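Arginine kinase (Cydia pomonella granulosis virus, PDB 6VVG) binds adenine nucleotide and, as a viral member of the protein kinase family, probably transfers phosphate from ATP to serine or threonine residues of protein substrates. Local coordinates at residues K143-L148 and T177-P182; I137-V142 and L156-Y161; V199-Y204 and T209-D214; G97-F102 and L111-A116. One frame throughout, in Å; residues are numbered along the deposited sequence.

Interaction 1. Residues K143-L148 and T177-P182; sequences KLENLL and TVYFSP. With AMP (adenosine monophosphate), chain C.
Tyr-179 sets one face of its ring against the aliphatic root of Lys-143, while its hydroxyl reaches past to Leu-144. The lysine belongs to a sequence, His-139 to Asn-146, that matches the catalytic loop of protein kinases; the tyrosine lies just ahead of the Ser-Pro-Glu that corresponds to the APE motif closing the activation segment. Lys-143 CB stands 3.5 Å from the centroid of the Tyr-179 ring and 21° off its normal, displaced toward the hydroxyl end, a CH-pi contact in which CB comes to 3.3 Å from Tyr-179 CZ. With CG held between the backbone N and the carbonyl carbon (chi1 49°), the lysine chain turns away from the ring and runs extended to its amine, which is hydrogen-bonded to Thr-176 OG1. One residue can thus pack with its root and bond with its end.

The phenol oxygen is shared more widely. Leu-144 crosses the tyrosine side chain at about a right angle, bringing CG to 3.4 Å from Tyr-179 OH, and Leu-144 N gives Tyr-179 OH a weak but nearly straight hydrogen bond of 3.5 Å. Water 1, in the ring plane, lies 2.5 Å from Tyr-179 OH and donates to Glu-145 OE2 at 2.9 Å, joining the two side chains indirectly.

Glu-145 and Leu-148 also line the nucleotide pocket, so the segment lies between AMP and the activation segment. Strand 147-148 pairs with strand 157-158, and helix 192-208 backs the contact, touching Leu-144 through Glu-205 and Tyr-179 through Val-201.

Interaction 2. Residues I137-V142 and L156-Y161; sequences IVHNDV and LFVCDY. With AMP (adenosine monophosphate), chain C.
The two backbones come nearest at His-139 and Tyr-161, whose CA atoms are 6.2 Å apart, His-139 directly after one short strand and Tyr-161 three residues after another. These positions are landmarks of the kinase fold: His-139 opens the His-Asn-Asp sequence equivalent to the HRD motif, and Asp-160, Tyr-161 and Gly-162 take the place of DFG.

The imidazole reaches across with CG anti to its backbone N (chi1 -177°). Its NE2 donates to Cys-159 O at 2.9 Å; the acceptor lies in the imidazole plane, whereas the donor sits 42° above the plane of the carbonyl. At the other nitrogen, ND1 accepts from Asp-141 N, 3.1 Å away and again near the ring plane. Opposed bonds of this sort fix the ring's rotation. Val-158 CG1 packs 3.4 Å from His-139 CD2, the two side chains sliding past each other in opposite directions. Tyr-161 meets the histidine rim to rim, with ring planes at 86°; Tyr-161 OH donates to Val-158 O at 2.7 Å and also bonds to Ile-74 N. Water 2, over one imidazole face, donates to His-139 O and to Asp-160 O, at 2.9 and 2.8 Å.

The carboxylate of Asp-160, an observed AMP-binding residue, approaches the phosphate, with OD2 3.1 Å from AMP O1P. In the histidine one ring nitrogen gives a proton and the other takes one, consistent with a neutral imidazole protonated on NE2; the buried ring thereby ties Asp-141 N of its own loop to the carbonyl of the residue preceding Asp-160.

Interaction 3. Residues V199-Y204 and T209-D214; sequences VGVVAY and TEYPFD
Pro-212 fits between the side chains of Val-201 and Tyr-204, about one helical turn apart on helix 192-208, the counterpart of the αF helix at the core of the kinase C-lobe. The Pro-Phe pair follows the helix as the chain doubles back along it, and the proline is the bump. Its CA stands over one face of the Tyr-204 ring, 3.8 Å from the centroid and 23° off the normal, a CH-pi contact displaced toward the rim. Beside it, Pro-212 CB rests 3.8 Å from Tyr-204 CG. The tyrosine reaches out to receive them because CG lies anti to the backbone N (chi1 -166°).

Val-201 forms the other wall: its CG1 branch meets Pro-212 CD at 3.9 Å, with the side chains at about a right angle. The same methyl also touches Tyr-211 CE1, so this one branch seats against two consecutive residues. Both phenols are anchored elsewhere, Tyr-204 OH on Pro-240 O and Tyr-211 OH on Val-178 O, while Leu-239 packs against Tyr-204 and Pro-212. At the edge of the Tyr-204 ring, in its plane, the carbonyl oxygen Glu-210 O approaches CD1 to 3.3 Å.

Interaction 4. Residues G97-F102 and L111-A116; sequences GDLFDF and LRLNEA
Phe-102 wedges its side chain against Leu-111 and Leu-113 where the chain, having left the hinge of the kinase fold, passes through a helical turn in the region of αD and doubles back to enter helix 115-133, the αE equivalent of the C-lobe.

Apolar packing carries most of the contact. Both leucines cross the phenylalanine side chain at about a right angle. Phe-102 CD2 is the shared point of touch, 3.7 Å from Leu-111 CB and equally far from Leu-113 CG, while the CD1 branch of Leu-113 lies against Phe-102 CB. With Phe-102 CG beside its backbone N (chi1 -71°), the CD2 corner of the ring is brought to both leucines. The CD1 branch of Leu-111 lies 3.6 Å from Asp-101 O. Leu-99 CD2 adds a looser touch on Leu-113 CD1 at 4.3 Å. Beyond the pair of segments, Tyr-149 meets the Phe-102 ring edge-to-face, and Ile-121 packs on both Leu-99 and Leu-113.

Polar bonds shape the turn itself. Asp-98 OD1 accepts from Asp-101 N at 3.1 Å, an Asx motif, and in return Asp-101 OD2 accepts from Asp-98 N, so the two aspartates clasp each other's backbone. The other oxygen of Asp-101 forms a salt bridge with Lys-104. In segment 111-116, Asn-114 is the N-cap of helix 115-133, its OD1 taking Ala-117 N.

A water supplies a polar link between the segments: water 3 donates to Phe-102 O at 2.7 Å and accepts from Leu-113 N at 2.8 Å.

How the interactions relate
Interactions 1 and 2 form the nucleotide side of the C-lobe: their centres are 9 Å apart, both touch AMP, and they interlock through Asn-146 ND2, which bonds to Asp-141 O, and through a probable hydrogen bond of 2.9 Å from Leu-148 N to Phe-157 O. Interaction 3 stands behind, its centre 9 Å from that of interaction 1; Tyr-179 CE2 lies 3.5 Å from Val-201 CG1. The centre of interaction 4 is about 16 Å from that of interaction 1, yet Leu-147 O accepts from Leu-99 N. Interactions 1, 3 and 4, and more loosely 2, meet on Val-202 of helix 192-208, whose side chain touches Leu-144, Leu-147, Leu-99 and Val-142.

Interaction 1. Residues K143-L148 and T177-P182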
# COMPACT_ATOMS: atom_id res chain seq x y z
N LYS A 143 -17.01 -6.27 8.30
CA LYS A 143 -18.38 -6.27 8.79
C LYS A 143 -19.16 -7.30 7.99
O LYS A 143 -18.69 -7.81 6.97
CB LYS A 143 -19.02 -4.88 8.68
CG LYS A 143 -18.87 -4.22 7.32
CD LYS A 143 -19.65 -2.91 7.27
CE LYS A 143 -19.25 -2.06 6.07
NZ LYS A 143 -20.24 -0.98 5.79
N LEU A 144 -20.38 -7.58 8.45
CA LEU A 144 -21.20 -8.61 7.84
C LEU A 144 -21.32 -8.41 6.33
O LEU A 144 -21.20 -9.35 5.55
CB LEU A 144 -22.59 -8.62 8.48
CG LEU A 144 -22.66 -8.78 10.00
CD1 LEU A 144 -24.05 -8.51 10.53
CD2 LEU A 144 -22.21 -10.19 10.36
N GLU A 145 -21.57 -7.17 5.91
CA GLU A 145 -21.83 -6.89 4.51
C GLU A 145 -20.61 -7.09 3.62
O GLU A 145 -20.75 -7.19 2.40
CB GLU A 145 -22.36 -5.46 4.37
CG GLU A 145 -23.67 -5.19 5.11
CD GLU A 145 -23.48 -4.89 6.59
OE1 GLU A 145 -22.35 -5.05 7.09
OE2 GLU A 145 -24.46 -4.50 7.25
N ASN A 146 -19.41 -7.16 4.21
CA ASN A 146 -18.19 -7.37 3.45
C ASN A 146 -17.65 -8.79 3.59
O ASN A 146 -16.48 -9.04 3.26
CB ASN A 146 -17.12 -6.35 3.88
CG ASN A 146 -17.43 -4.96 3.39
OD1 ASN A 146 -18.18 -4.77 2.44
ND2 ASN A 146 -16.84 -3.96 4.05
N LEU A 147 -18.46 -9.72 4.08
CA LEU A 147 -18.09 -11.12 4.24
C LEU A 147 -19.10 -11.93 3.44
O LEU A 147 -20.18 -12.28 3.94
CB LEU A 147 -18.05 -11.51 5.71
CG LEU A 147 -17.10 -10.64 6.53
CD1 LEU A 147 -17.18 -10.94 8.01
CD2 LEU A 147 -15.66 -10.78 6.03
N LEU A 148 -18.77 -12.21 2.18
CA LEU A 148 -19.66 -12.93 1.29
C LEU A 148 -19.67 -14.42 1.65
O LEU A 148 -18.64 -14.99 1.99
CB LEU A 148 -19.24 -12.74 -0.16
CG LEU A 148 -18.86 -11.31 -0.57
CD1 LEU A 148 -18.64 -11.20 -2.08
CD2 LEU A 148 -19.93 -10.31 -0.11
N THR A 177 -19.11 3.26 12.04
CA THR A 177 -18.87 3.64 13.43
C THR A 177 -19.13 2.48 14.39
O THR A 177 -18.38 2.28 15.34
CB THR A 177 -19.74 4.84 13.79
OG1 THR A 177 -19.50 5.90 12.85
CG2 THR A 177 -19.46 5.32 15.20
N VAL A 178 -20.19 1.71 14.14
CA VAL A 178 -20.63 0.73 15.13
C VAL A 178 -19.71 -0.49 15.15
O VAL A 178 -19.90 -1.40 15.96
CB VAL A 178 -22.09 0.30 14.89
CG1 VAL A 178 -23.05 1.46 15.17
CG2 VAL A 178 -22.27 -0.22 13.47
N TYR A 179 -18.72 -0.52 14.27
CA TYR A 179 -17.68 -1.53 14.32
C TYR A 179 -16.36 -0.98 14.84
O TYR A 179 -15.36 -1.71 14.86
CB TYR A 179 -17.47 -2.15 12.93
CG TYR A 179 -18.54 -3.13 12.49
CD1 TYR A 179 -19.68 -2.70 11.82
CD2 TYR A 179 -18.41 -4.49 12.73
CE1 TYR A 179 -20.66 -3.58 11.42
CE2 TYR A 179 -19.39 -5.39 12.33
CZ TYR A 179 -20.51 -4.93 11.67
OH TYR A 179 -21.48 -5.82 11.27
N PHE A 180 -16.33 0.28 15.27
CA PHE A 180 -15.08 0.90 15.71
C PHE A 180 -14.62 0.31 17.04
O PHE A 180 -15.39 0.26 18.00
CB PHE A 180 -15.26 2.41 15.88
CG PHE A 180 -15.27 3.20 14.60
CD1 PHE A 180 -15.38 2.58 13.37
CD2 PHE A 180 -15.19 4.59 14.64
CE1 PHE A 180 -15.40 3.33 12.20
CE2 PHE A 180 -15.21 5.33 13.48
CZ PHE A 180 -15.31 4.70 12.26
N SER A 181 -13.35 -0.09 17.11
CA SER A 181 -12.77 -0.52 18.37
C SER A 181 -12.52 0.68 19.28
O SER A 181 -12.46 1.82 18.82
CB SER A 181 -11.45 -1.24 18.12
OG SER A 181 -10.43 -0.32 17.77
N PRO A 182 -12.37 0.44 20.59
CA PRO A 182 -12.01 1.56 21.48
C PRO A 182 -10.80 2.34 20.98
O PRO A 182 -10.76 3.57 21.08
CB PRO A 182 -11.73 0.87 22.83
CG PRO A 182 -12.53 -0.41 22.77
CD PRO A 182 -12.48 -0.84 21.31
P AMP C . -18.66 -3.94 -2.34
O1P AMP C . -19.15 -3.16 -1.14
O2P AMP C . -18.39 -5.36 -1.89
O3P AMP C . -17.53 -3.17 -2.97
O5' AMP C . -19.82 -4.02 -3.43
C5' AMP C . -21.18 -3.83 -3.07
C4' AMP C . -21.95 -5.13 -3.02
O4' AMP C . -21.81 -5.83 -4.28
C3' AMP C . -21.48 -6.14 -1.99
O3' AMP C . -21.94 -5.86 -0.68
C2' AMP C . -22.04 -7.44 -2.56
O2' AMP C . -23.44 -7.53 -2.34
C1' AMP C . -21.78 -7.23 -4.05
N9 AMP C . -20.45 -7.73 -4.43
C8 AMP C . -19.32 -7.03 -4.28
N7 AMP C . -18.30 -7.79 -4.71
C5 AMP C . -18.81 -8.95 -5.13
C6 AMP C . -18.21 -10.07 -5.66
N6 AMP C . -16.83 -10.39 -5.96
N1 AMP C . -18.94 -11.12 -6.00
C2 AMP C . -20.28 -11.09 -5.82
N3 AMP C . -20.88 -9.99 -5.30
C4 AMP C . -20.13 -8.93 -4.95
O HOH W 1 -23.43 -4.78 10.00

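Interaction 2. Residues I137-V142 and L156-Y161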
# COMPACT_ATOMS: atom_id res chain seq x y z
N ILE A 137 -0.78 -4.72 6.52
CA ILE A 137 -1.97 -4.05 6.02
C ILE A 137 -3.16 -4.56 6.83
O ILE A 137 -3.23 -5.75 7.14
CB ILE A 137 -2.18 -4.31 4.52
CG1 ILE A 137 -1.01 -3.75 3.71
CG2 ILE A 137 -3.49 -3.70 4.05
CD1 ILE A 137 -1.06 -4.07 2.23
N VAL A 138 -4.08 -3.66 7.17
CA VAL A 138 -5.32 -4.03 7.84
C VAL A 138 -6.48 -3.78 6.89
O VAL A 138 -6.45 -2.86 6.06
CB VAL A 138 -5.52 -3.27 9.17
CG1 VAL A 138 -4.55 -3.78 10.22
CG2 VAL A 138 -5.38 -1.77 8.95
N HIS A 139 -7.51 -4.62 7.00
CA HIS A 139 -8.69 -4.47 6.14
C HIS A 139 -9.46 -3.20 6.50
O HIS A 139 -9.80 -2.40 5.63
CB HIS A 139 -9.57 -5.71 6.26
CG HIS A 139 -10.76 -5.68 5.35
ND1 HIS A 139 -11.87 -4.90 5.60
CD2 HIS A 139 -11.02 -6.34 4.20
CE1 HIS A 139 -12.76 -5.08 4.64
NE2 HIS A 139 -12.27 -5.95 3.78
N ASN A 140 -9.75 -3.02 7.79
CA ASN A 140 -10.26 -1.78 8.36
C ASN A 140 -11.72 -1.50 8.04
O ASN A 140 -12.21 -0.43 8.40
CB ASN A 140 -9.42 -0.56 7.92
CG ASN A 140 -9.79 0.72 8.65
OD1 ASN A 140 -9.98 0.73 9.87
ND2 ASN A 140 -9.89 1.81 7.91
N ASP A 141 -12.44 -2.39 7.36
CA ASP A 141 -13.89 -2.27 7.30
C ASP A 141 -14.56 -3.65 7.38
O ASP A 141 -15.45 -3.98 6.59
CB ASP A 141 -14.33 -1.52 6.03
CG ASP A 141 -15.70 -0.90 6.20
OD1 ASP A 141 -16.12 -0.64 7.34
OD2 ASP A 141 -16.37 -0.66 5.21
N VAL A 142 -14.01 -4.56 8.19
CA VAL A 142 -14.62 -5.87 8.39
C VAL A 142 -16.01 -5.70 8.97
O VAL A 142 -16.19 -5.06 10.02
CB VAL A 142 -13.74 -6.72 9.32
CG1 VAL A 142 -14.39 -8.06 9.60
CG2 VAL A 142 -12.34 -6.87 8.74
N LEU A 156 -16.23 -18.53 2.55
CA LEU A 156 -16.18 -17.16 3.01
C LEU A 156 -15.22 -16.36 2.14
O LEU A 156 -14.07 -16.76 1.95
CB LEU A 156 -15.73 -17.10 4.47
CG LEU A 156 -15.69 -15.73 5.13
CD1 LEU A 156 -17.10 -15.24 5.42
CD2 LEU A 156 -14.87 -15.77 6.41
N PHE A 157 -15.70 -15.24 1.62
CA PHE A 157 -14.88 -14.30 0.86
C PHE A 157 -14.88 -12.95 1.56
O PHE A 157 -15.95 -12.36 1.75
CB PHE A 157 -15.38 -14.14 -0.58
CG PHE A 157 -15.51 -15.43 -1.33
CD1 PHE A 157 -16.67 -16.18 -1.25
CD2 PHE A 157 -14.48 -15.89 -2.13
CE1 PHE A 157 -16.79 -17.37 -1.94
CE2 PHE A 157 -14.59 -17.08 -2.82
CZ PHE A 157 -15.75 -17.82 -2.72
N VAL A 158 -13.70 -12.48 1.94
CA VAL A 158 -13.52 -11.10 2.38
C VAL A 158 -13.50 -10.20 1.16
O VAL A 158 -12.82 -10.50 0.17
CB VAL A 158 -12.22 -10.96 3.19
CG1 VAL A 158 -12.13 -9.58 3.83
CG2 VAL A 158 -12.13 -12.05 4.25
N CYS A 159 -14.23 -9.09 1.21
CA CYS A 159 -14.34 -8.20 0.06
C CYS A 159 -14.29 -6.74 0.50
O CYS A 159 -14.27 -6.42 1.69
CB CYS A 159 -15.62 -8.48 -0.74
SG CYS A 159 -17.13 -7.75 -0.04
N ASP A 160 -14.26 -5.86 -0.51
CA ASP A 160 -14.22 -4.41 -0.34
C ASP A 160 -13.00 -3.96 0.46
O ASP A 160 -13.07 -3.59 1.64
CB ASP A 160 -15.50 -3.87 0.31
CG ASP A 160 -15.65 -2.36 0.10
OD1 ASP A 160 -14.66 -1.72 -0.31
OD2 ASP A 160 -16.75 -1.81 0.33
N TYR A 161 -11.85 -4.03 -0.19
CA TYR A 161 -10.59 -3.54 0.36
C TYR A 161 -10.41 -2.03 0.19
O TYR A 161 -9.29 -1.53 0.29
CB TYR A 161 -9.43 -4.31 -0.27
CG TYR A 161 -9.77 -5.76 -0.54
CD1 TYR A 161 -10.45 -6.53 0.40
CD2 TYR A 161 -9.43 -6.37 -1.75
CE1 TYR A 161 -10.78 -7.85 0.15
CE2 TYR A 161 -9.74 -7.69 -2.00
CZ TYR A 161 -10.42 -8.42 -1.04
OH TYR A 161 -10.74 -9.74 -1.29
P AMP C . -18.66 -3.94 -2.34
O1P AMP C . -19.15 -3.16 -1.14
O2P AMP C . -18.39 -5.36 -1.89
O3P AMP C . -17.53 -3.17 -2.97
O5' AMP C . -19.82 -4.02 -3.43
C5' AMP C . -21.18 -3.83 -3.07
C4' AMP C . -21.95 -5.13 -3.02
O4' AMP C . -21.81 -5.83 -4.28
C3' AMP C . -21.48 -6.14 -1.99
O3' AMP C . -21.94 -5.86 -0.68
C2' AMP C . -22.04 -7.44 -2.56
O2' AMP C . -23.44 -7.53 -2.34
C1' AMP C . -21.78 -7.23 -4.05
N9 AMP C . -20.45 -7.73 -4.43
C8 AMP C . -19.32 -7.03 -4.28
N7 AMP C . -18.30 -7.79 -4.71
C5 AMP C . -18.81 -8.95 -5.13
C6 AMP C . -18.21 -10.07 -5.66
N6 AMP C . -16.83 -10.39 -5.96
N1 AMP C . -18.94 -11.12 -6.00
C2 AMP C . -20.28 -11.09 -5.82
N3 AMP C . -20.88 -9.99 -5.30
C4 AMP C . -20.13 -8.93 -4.95
O HOH W 2 -11.34 -2.13 3.21

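Interaction 3. Residues V199-Y204 and T209-D214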
# COMPACT_ATOMS: atom_id res chain seq x y z
N VAL A 199 -13.95 -8.33 13.94
CA VAL A 199 -14.21 -9.77 13.92
C VAL A 199 -15.05 -10.16 15.12
O VAL A 199 -15.98 -10.97 15.01
CB VAL A 199 -12.89 -10.55 13.87
CG1 VAL A 199 -13.15 -12.03 14.15
CG2 VAL A 199 -12.20 -10.37 12.52
N GLY A 200 -14.73 -9.61 16.29
CA GLY A 200 -15.52 -9.90 17.48
C GLY A 200 -16.97 -9.51 17.31
O GLY A 200 -17.87 -10.26 17.71
N VAL A 201 -17.23 -8.34 16.73
CA VAL A 201 -18.61 -7.93 16.50
C VAL A 201 -19.29 -8.89 15.53
O VAL A 201 -20.43 -9.32 15.74
CB VAL A 201 -18.68 -6.48 16.00
CG1 VAL A 201 -20.12 -6.09 15.70
CG2 VAL A 201 -18.06 -5.53 17.02
N VAL A 202 -18.60 -9.24 14.44
CA VAL A 202 -19.16 -10.19 13.48
C VAL A 202 -19.47 -11.51 14.17
O VAL A 202 -20.53 -12.11 13.94
CB VAL A 202 -18.19 -10.38 12.30
CG1 VAL A 202 -18.68 -11.50 11.39
CG2 VAL A 202 -18.03 -9.08 11.53
N ALA A 203 -18.56 -12.00 15.01
CA ALA A 203 -18.77 -13.28 15.68
C ALA A 203 -19.99 -13.21 16.59
O ALA A 203 -20.82 -14.13 16.60
CB ALA A 203 -17.52 -13.66 16.48
N TYR A 204 -20.12 -12.13 17.35
CA TYR A 204 -21.30 -11.97 18.19
C TYR A 204 -22.57 -11.96 17.35
O TYR A 204 -23.59 -12.54 17.73
CB TYR A 204 -21.20 -10.69 19.02
CG TYR A 204 -22.21 -10.65 20.15
CD1 TYR A 204 -23.55 -10.35 19.91
CD2 TYR A 204 -21.84 -10.93 21.45
CE1 TYR A 204 -24.48 -10.32 20.93
CE2 TYR A 204 -22.75 -10.90 22.49
CZ TYR A 204 -24.07 -10.60 22.22
OH TYR A 204 -24.98 -10.57 23.25
N THR A 209 -27.32 -13.49 16.23
CA THR A 209 -28.17 -12.76 15.29
C THR A 209 -28.53 -11.37 15.80
O THR A 209 -29.44 -10.73 15.25
CB THR A 209 -29.46 -13.53 14.95
OG1 THR A 209 -30.40 -13.42 16.03
CG2 THR A 209 -29.17 -14.99 14.68
N GLU A 210 -27.86 -10.89 16.84
CA GLU A 210 -28.08 -9.55 17.37
C GLU A 210 -26.74 -8.81 17.46
O GLU A 210 -25.68 -9.42 17.55
CB GLU A 210 -28.74 -9.59 18.75
CG GLU A 210 -30.13 -10.22 18.77
CD GLU A 210 -31.20 -9.28 18.27
OE1 GLU A 210 -30.87 -8.14 17.87
OE2 GLU A 210 -32.39 -9.68 18.26
N TYR A 211 -26.82 -7.48 17.44
CA TYR A 211 -25.66 -6.61 17.61
C TYR A 211 -25.26 -6.56 19.08
O TYR A 211 -26.13 -6.45 19.95
CB TYR A 211 -25.98 -5.21 17.08
CG TYR A 211 -24.86 -4.21 17.23
CD1 TYR A 211 -23.81 -4.17 16.32
CD2 TYR A 211 -24.86 -3.30 18.27
CE1 TYR A 211 -22.78 -3.25 16.47
CE2 TYR A 211 -23.85 -2.38 18.42
CZ TYR A 211 -22.81 -2.36 17.52
OH TYR A 211 -21.79 -1.45 17.68
N PRO A 212 -23.97 -6.66 19.39
CA PRO A 212 -23.58 -6.83 20.80
C PRO A 212 -24.05 -5.71 21.72
O PRO A 212 -24.51 -5.99 22.83
CB PRO A 212 -22.04 -6.91 20.74
CG PRO A 212 -21.66 -6.36 19.36
CD PRO A 212 -22.81 -6.76 18.48
N PHE A 213 -23.93 -4.45 21.30
CA PHE A 213 -24.07 -3.32 22.21
C PHE A 213 -25.43 -2.65 22.06
O PHE A 213 -26.21 -2.92 21.14
CB PHE A 213 -22.93 -2.33 21.97
CG PHE A 213 -21.57 -2.97 22.02
CD1 PHE A 213 -21.08 -3.49 23.20
CD2 PHE A 213 -20.79 -3.07 20.88
CE1 PHE A 213 -19.83 -4.09 23.25
CE2 PHE A 213 -19.54 -3.67 20.92
CZ PHE A 213 -19.07 -4.18 22.11
N ASP A 214 -25.71 -1.73 22.99
CA ASP A 214 -27.07 -1.27 23.27
C ASP A 214 -27.41 -0.06 22.40
O ASP A 214 -27.32 1.09 22.82
CB ASP A 214 -27.20 -0.94 24.75
CG ASP A 214 -28.64 -0.90 25.24
OD1 ASP A 214 -29.56 -1.21 24.45
OD2 ASP A 214 -28.85 -0.56 26.42

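Interaction 4. Residues G97-F102 and L111-A116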
# COMPACT_ATOMS: atom_id res chain seq x y z
N GLY A 97 -24.53 -13.97 -1.63
CA GLY A 97 -24.93 -13.74 -0.26
C GLY A 97 -23.79 -13.22 0.61
O GLY A 97 -22.63 -13.16 0.19
N ASP A 98 -24.15 -12.84 1.83
CA ASP A 98 -23.18 -12.39 2.82
C ASP A 98 -23.73 -12.74 4.20
O ASP A 98 -24.86 -13.20 4.35
CB ASP A 98 -22.89 -10.89 2.70
CG ASP A 98 -24.14 -10.04 2.79
OD1 ASP A 98 -24.89 -10.18 3.78
OD2 ASP A 98 -24.37 -9.22 1.88
N LEU A 99 -22.90 -12.50 5.23
CA LEU A 99 -23.28 -12.90 6.57
C LEU A 99 -24.47 -12.10 7.09
O LEU A 99 -25.21 -12.59 7.95
CB LEU A 99 -22.09 -12.76 7.52
CG LEU A 99 -20.88 -13.63 7.15
CD1 LEU A 99 -19.77 -13.53 8.19
CD2 LEU A 99 -21.29 -15.10 6.96
N PHE A 100 -24.68 -10.89 6.58
CA PHE A 100 -25.85 -10.13 7.01
C PHE A 100 -27.14 -10.80 6.58
O PHE A 100 -28.15 -10.71 7.29
CB PHE A 100 -25.81 -8.71 6.45
CG PHE A 100 -27.00 -7.87 6.84
CD1 PHE A 100 -27.10 -7.35 8.12
CD2 PHE A 100 -28.02 -7.61 5.94
CE1 PHE A 100 -28.18 -6.58 8.49
CE2 PHE A 100 -29.11 -6.84 6.31
CZ PHE A 100 -29.19 -6.32 7.59
N ASP A 101 -27.14 -11.47 5.43
CA ASP A 101 -28.33 -12.18 4.98
C ASP A 101 -28.78 -13.22 5.99
O ASP A 101 -29.97 -13.54 6.07
CB ASP A 101 -28.08 -12.85 3.62
CG ASP A 101 -27.94 -11.85 2.49
OD1 ASP A 101 -28.54 -10.75 2.57
OD2 ASP A 101 -27.23 -12.16 1.51
N PHE A 102 -27.85 -13.75 6.78
CA PHE A 102 -28.15 -14.82 7.72
C PHE A 102 -28.60 -14.32 9.08
O PHE A 102 -28.98 -15.13 9.93
CB PHE A 102 -26.93 -15.73 7.88
CG PHE A 102 -26.64 -16.58 6.68
CD1 PHE A 102 -25.93 -16.06 5.61
CD2 PHE A 102 -27.07 -17.89 6.62
CE1 PHE A 102 -25.67 -16.83 4.49
CE2 PHE A 102 -26.81 -18.66 5.51
CZ PHE A 102 -26.11 -18.13 4.44
N LEU A 111 -32.76 -18.80 6.22
CA LEU A 111 -31.32 -18.83 6.41
C LEU A 111 -30.99 -18.85 7.90
O LEU A 111 -31.52 -18.05 8.68
CB LEU A 111 -30.67 -17.61 5.75
CG LEU A 111 -30.98 -17.40 4.27
CD1 LEU A 111 -30.17 -16.27 3.68
CD2 LEU A 111 -30.74 -18.70 3.50
N ARG A 112 -30.12 -19.76 8.31
CA ARG A 112 -29.64 -19.78 9.68
C ARG A 112 -28.20 -20.28 9.73
O ARG A 112 -27.79 -21.12 8.92
CB ARG A 112 -30.51 -20.66 10.59
CG ARG A 112 -32.00 -20.62 10.31
CD ARG A 112 -32.78 -21.28 11.45
NE ARG A 112 -32.10 -22.47 11.98
CZ ARG A 112 -31.38 -22.49 13.10
NH1 ARG A 112 -30.80 -23.61 13.50
NH2 ARG A 112 -31.25 -21.38 13.83
N LEU A 113 -27.46 -19.79 10.72
CA LEU A 113 -26.10 -20.23 11.00
C LEU A 113 -26.07 -20.79 12.42
O LEU A 113 -26.23 -20.03 13.39
CB LEU A 113 -25.10 -19.08 10.86
CG LEU A 113 -24.85 -18.48 9.48
CD1 LEU A 113 -24.02 -17.20 9.61
CD2 LEU A 113 -24.16 -19.48 8.58
N ASN A 114 -25.87 -22.10 12.55
CA ASN A 114 -25.74 -22.69 13.88
C ASN A 114 -24.32 -22.48 14.40
O ASN A 114 -23.45 -21.94 13.71
CB ASN A 114 -26.13 -24.17 13.86
CG ASN A 114 -25.22 -25.01 12.99
OD1 ASN A 114 -24.14 -24.58 12.58
ND2 ASN A 114 -25.66 -26.23 12.70
N GLU A 115 -24.07 -22.93 15.63
CA GLU A 115 -22.78 -22.68 16.26
C GLU A 115 -21.64 -23.25 15.43
O GLU A 115 -20.61 -22.59 15.24
CB GLU A 115 -22.75 -23.27 17.67
CG GLU A 115 -21.37 -23.20 18.34
CD GLU A 115 -21.44 -23.14 19.86
OE1 GLU A 115 -22.56 -23.10 20.41
OE2 GLU A 115 -20.37 -23.12 20.50
N ALA A 116 -21.79 -24.48 14.92
CA ALA A 116 -20.73 -25.09 14.12
C ALA A 116 -20.41 -24.25 12.89
O ALA A 116 -19.24 -24.06 12.54
CB ALA A 116 -21.13 -26.51 13.72
O HOH W 3 -28.58 -17.34 11.50